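Myo-inositol dehydrogenase (Corynebacterium glutamicum, PDB 3EUW) probably oxidises myo-inositol with NAD+ as an inositol 2-dehydrogenase of the Gfo/Idh/MocA family, and forms a tetramer in the crystal. Local coordinates at residues N198-E203 with D209-I214. Residues are numbered along the deposited sequence; the frame is centred on the assembly and turned at random.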
ATOM      1  N   ASN A 198       4.699  -9.128  31.136  1.00 13.60           N
ATOM      2  CA  ASN A 198       5.820 -10.035  30.887  1.00 15.51           C
ATOM      3  C   ASN A 198       5.291 -11.244  30.124  1.00 16.00           C
ATOM      4  O   ASN A 198       4.788 -12.186  30.734  1.00 14.50           O
ATOM      5  CB  ASN A 198       6.409 -10.482  32.225  1.00 16.03           C
ATOM      6  CG  ASN A 198       7.225  -9.397  32.893  1.00 16.10           C
ATOM      7  OD1 ASN A 198       8.417  -9.266  32.637  1.00 19.81           O
ATOM      8  ND2 ASN A 198       6.588  -8.600  33.734  1.00 14.42           N
ATOM      9  N   VAL A 199       5.413 -11.218  28.798  1.00 16.22           N
ATOM     10  CA  VAL A 199       4.891 -12.292  27.956  1.00 16.58           C
ATOM     11  C   VAL A 199       5.837 -13.252  27.230  1.00 17.39           C
ATOM     12  O   VAL A 199       5.373 -14.261  26.691  1.00 16.67           O
ATOM     13  CB  VAL A 199       3.951 -11.722  26.867  1.00 17.97           C
ATOM     14  CG1 VAL A 199       2.825 -10.965  27.521  1.00 21.43           C
ATOM     15  CG2 VAL A 199       4.738 -10.816  25.901  1.00 16.12           C
ATOM     16  N   PHE A 200       7.134 -12.965  27.177  1.00 17.16           N
ATOM     17  CA  PHE A 200       8.025 -13.881  26.459  1.00 17.70           C
ATOM     18  C   PHE A 200       9.438 -14.036  26.984  1.00 18.05           C
ATOM     19  O   PHE A 200      10.007 -15.119  26.893  1.00 21.14           O
ATOM     20  CB  PHE A 200       8.105 -13.492  24.971  1.00 14.65           C
ATOM     21  CG  PHE A 200       8.986 -12.305  24.692  1.00 13.45           C
ATOM     22  CD1 PHE A 200      10.351 -12.467  24.476  1.00 14.54           C
ATOM     23  CD2 PHE A 200       8.455 -11.020  24.653  1.00 13.16           C
ATOM     24  CE1 PHE A 200      11.175 -11.361  24.221  1.00 15.31           C
ATOM     25  CE2 PHE A 200       9.266  -9.914  24.400  1.00 13.56           C
ATOM     26  CZ  PHE A 200      10.630 -10.084  24.183  1.00 12.07           C
ATOM     27  N   SER A 201      10.000 -12.959  27.526  1.00 18.17           N
ATOM     28  CA  SER A 201      11.379 -12.967  28.007  1.00 16.97           C
ATOM     29  C   SER A 201      11.652 -13.373  29.459  1.00 18.26           C
ATOM     30  O   SER A 201      11.239 -12.692  30.393  1.00 18.13           O
ATOM     31  CB  SER A 201      11.983 -11.589  27.736  1.00 16.44           C
ATOM     32  OG  SER A 201      13.296 -11.476  28.242  1.00 14.38           O
ATOM     33  N   GLN A 202      12.363 -14.484  29.646  1.00 19.45           N
ATOM     34  CA  GLN A 202      12.721 -14.948  30.995  1.00 20.82           C
ATOM     35  C   GLN A 202      13.802 -13.997  31.527  1.00 21.17           C
ATOM     36  O   GLN A 202      13.860 -13.669  32.710  1.00 21.37           O
ATOM     37  CB  GLN A 202      13.294 -16.375  30.960  1.00 17.93           C
ATOM     38  CG  GLN A 202      12.356 -17.484  30.476  1.00 20.03           C
ATOM     39  CD  GLN A 202      12.146 -17.480  28.972  1.00 20.47           C
ATOM     40  OE1 GLN A 202      12.972 -16.971  28.217  1.00 21.57           O
ATOM     41  NE2 GLN A 202      11.047 -18.067  28.530  1.00 19.91           N
ATOM     42  N   GLU A 203      14.659 -13.567  30.616  1.00 22.58           N
ATOM     43  CA  GLU A 203      15.754 -12.658  30.917  1.00 22.87           C
ATOM     44  C   GLU A 203      15.272 -11.300  31.436  1.00 23.15           C
ATOM     45  O   GLU A 203      15.765 -10.808  32.455  1.00 23.19           O
ATOM     46  CB  GLU A 203      16.578 -12.473  29.651  1.00 25.88           C
ATOM     47  CG  GLU A 203      17.761 -11.562  29.770  1.00 29.96           C
ATOM     48  CD  GLU A 203      18.566 -11.549  28.491  1.00 33.61           C
ATOM     49  OE1 GLU A 203      17.960 -11.345  27.413  1.00 30.72           O
ATOM     50  OE2 GLU A 203      19.800 -11.750  28.565  1.00 36.76           O
ATOM     51  N   ASP A 209      11.787  -6.261  35.089  1.00 21.13           N
ATOM     52  CA  ASP A 209      11.530  -5.275  34.059  1.00 19.48           C
ATOM     53  C   ASP A 209      10.392  -5.869  33.207  1.00 18.15           C
ATOM     54  O   ASP A 209      10.015  -7.030  33.394  1.00 15.89           O
ATOM     55  CB  ASP A 209      12.816  -5.073  33.246  1.00 17.88           C
ATOM     56  CG  ASP A 209      12.730  -3.920  32.265  1.00 16.32           C
ATOM     57  OD1 ASP A 209      11.772  -3.124  32.331  1.00 15.74           O
ATOM     58  OD2 ASP A 209      13.644  -3.812  31.425  1.00 14.30           O
ATOM     59  N   TYR A 210       9.840  -5.087  32.286  1.00 15.61           N
ATOM     60  CA  TYR A 210       8.747  -5.585  31.453  1.00 16.12           C
ATOM     61  C   TYR A 210       9.230  -5.779  30.027  1.00 15.87           C
ATOM     62  O   TYR A 210      10.088  -5.021  29.548  1.00 13.85           O
ATOM     63  CB  TYR A 210       7.575  -4.588  31.434  1.00 17.82           C
ATOM     64  CG  TYR A 210       7.032  -4.191  32.788  1.00 17.56           C
ATOM     65  CD1 TYR A 210       6.250  -5.065  33.536  1.00 19.90           C
ATOM     66  CD2 TYR A 210       7.294  -2.929  33.315  1.00 20.04           C
ATOM     67  CE1 TYR A 210       5.736  -4.688  34.786  1.00 21.02           C
ATOM     68  CE2 TYR A 210       6.792  -2.541  34.549  1.00 20.54           C
ATOM     69  CZ  TYR A 210       6.013  -3.419  35.282  1.00 23.21           C
ATOM     70  OH  TYR A 210       5.497  -3.011  36.488  1.00 25.62           O
ATOM     71  N   ASP A 211       8.699  -6.785  29.340  1.00 13.46           N
ATOM     72  CA  ASP A 211       9.098  -6.975  27.957  1.00 13.59           C
ATOM     73  C   ASP A 211       8.096  -6.310  27.010  1.00 12.32           C
ATOM     74  O   ASP A 211       8.261  -6.365  25.790  1.00 13.03           O
ATOM     75  CB  ASP A 211       9.289  -8.467  27.616  1.00 16.36           C
ATOM     76  CG  ASP A 211       8.039  -9.286  27.809  1.00 18.46           C
ATOM     77  OD1 ASP A 211       6.928  -8.725  27.759  1.00 20.68           O
ATOM     78  OD2 ASP A 211       8.178 -10.517  27.990  1.00 21.88           O
ATOM     79  N   GLN A 212       7.057  -5.697  27.576  1.00  9.20           N
ATOM     80  CA  GLN A 212       6.068  -4.964  26.791  1.00  9.15           C
ATOM     81  C   GLN A 212       5.245  -4.027  27.675  1.00 10.93           C
ATOM     82  O   GLN A 212       4.855  -4.371  28.798  1.00 11.35           O
ATOM     83  CB  GLN A 212       5.138  -5.907  25.999  1.00 11.56           C
ATOM     84  CG  GLN A 212       4.131  -6.695  26.818  1.00  9.77           C
ATOM     85  CD  GLN A 212       3.112  -7.436  25.957  1.00 11.48           C
ATOM     86  OE1 GLN A 212       2.175  -8.048  26.469  1.00 13.57           O
ATOM     87  NE2 GLN A 212       3.292  -7.379  24.647  1.00  8.95           N
ATOM     88  N   VAL A 213       5.004  -2.822  27.170  1.00  9.22           N
ATOM     89  CA  VAL A 213       4.214  -1.851  27.919  1.00 10.96           C
ATOM     90  C   VAL A 213       3.289  -1.009  27.030  1.00 10.29           C
ATOM     91  O   VAL A 213       3.481  -0.924  25.822  1.00 10.57           O
ATOM     92  CB  VAL A 213       5.126  -0.858  28.701  1.00 12.25           C
ATOM     93  CG1 VAL A 213       6.065  -1.606  29.635  1.00  9.38           C
ATOM     94  CG2 VAL A 213       5.930  -0.002  27.723  1.00 10.13           C
ATOM     95  N   ILE A 214       2.273  -0.414  27.640  1.00 11.48           N
ATOM     96  CA  ILE A 214       1.360   0.491  26.945  1.00 13.19           C
ATOM     97  C   ILE A 214       1.314   1.732  27.817  1.00 12.52           C
ATOM     98  O   ILE A 214       1.145   1.633  29.031  1.00 15.18           O
ATOM     99  CB  ILE A 214      -0.093  -0.028  26.836  1.00 16.86           C
ATOM    100  CG1 ILE A 214      -0.279  -0.956  25.632  1.00 15.99           C
ATOM    101  CG2 ILE A 214      -1.034   1.170  26.606  1.00 15.04           C
ATOM    102  CD1 ILE A 214       0.609  -2.123  25.580  1.00 22.51           C
TER
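Asn198 and Tyr210 bring the two backbones closest, their CA atoms 5.4 Å apart, where the chain leaves strand 189-197 on one side and is about to enter strand 212-219 on the other. Beyond that point residues 199-201 curl round the carboxylate of Asp211, which takes three consecutive backbone N-H groups. Val199 N reaches Asp211 OD1 at 3.1 Å, nearly straight, on the lone pair facing the other oxygen. Asp211 OD2 is gripped twice. Phe200 N comes in to it at 2.8 Å on the syn side, tilted 26° out of the carboxylate plane. Ser201 N, 3.1 Å from the same Asp211 OD2, takes the anti lone pair. Three such donors probably stabilise the negative charge and fix the carboxylate's rotation. The Asp211 chi1 of 60° sets CG between its own N and carbonyl carbon, aimed into the curl. The Phe200 ring runs almost parallel to the carboxylate, planes 8° apart, and its CE2 lies 3.5 Å from Asp211 CB; the same ring stacks with His232. Val199 lays both methyls against the Gln212 amide, beside Gly222 of the second subunit. Ser201 then N-caps helix 202-206, its OG accepting from Ile204 N. The arrangement is a strand-helix-strand connection between antiparallel neighbours of the C-terminal domain's mixed sheet, the loop ahead of the helix held by an aspartate that accepts from three successive main-chain N-H groups.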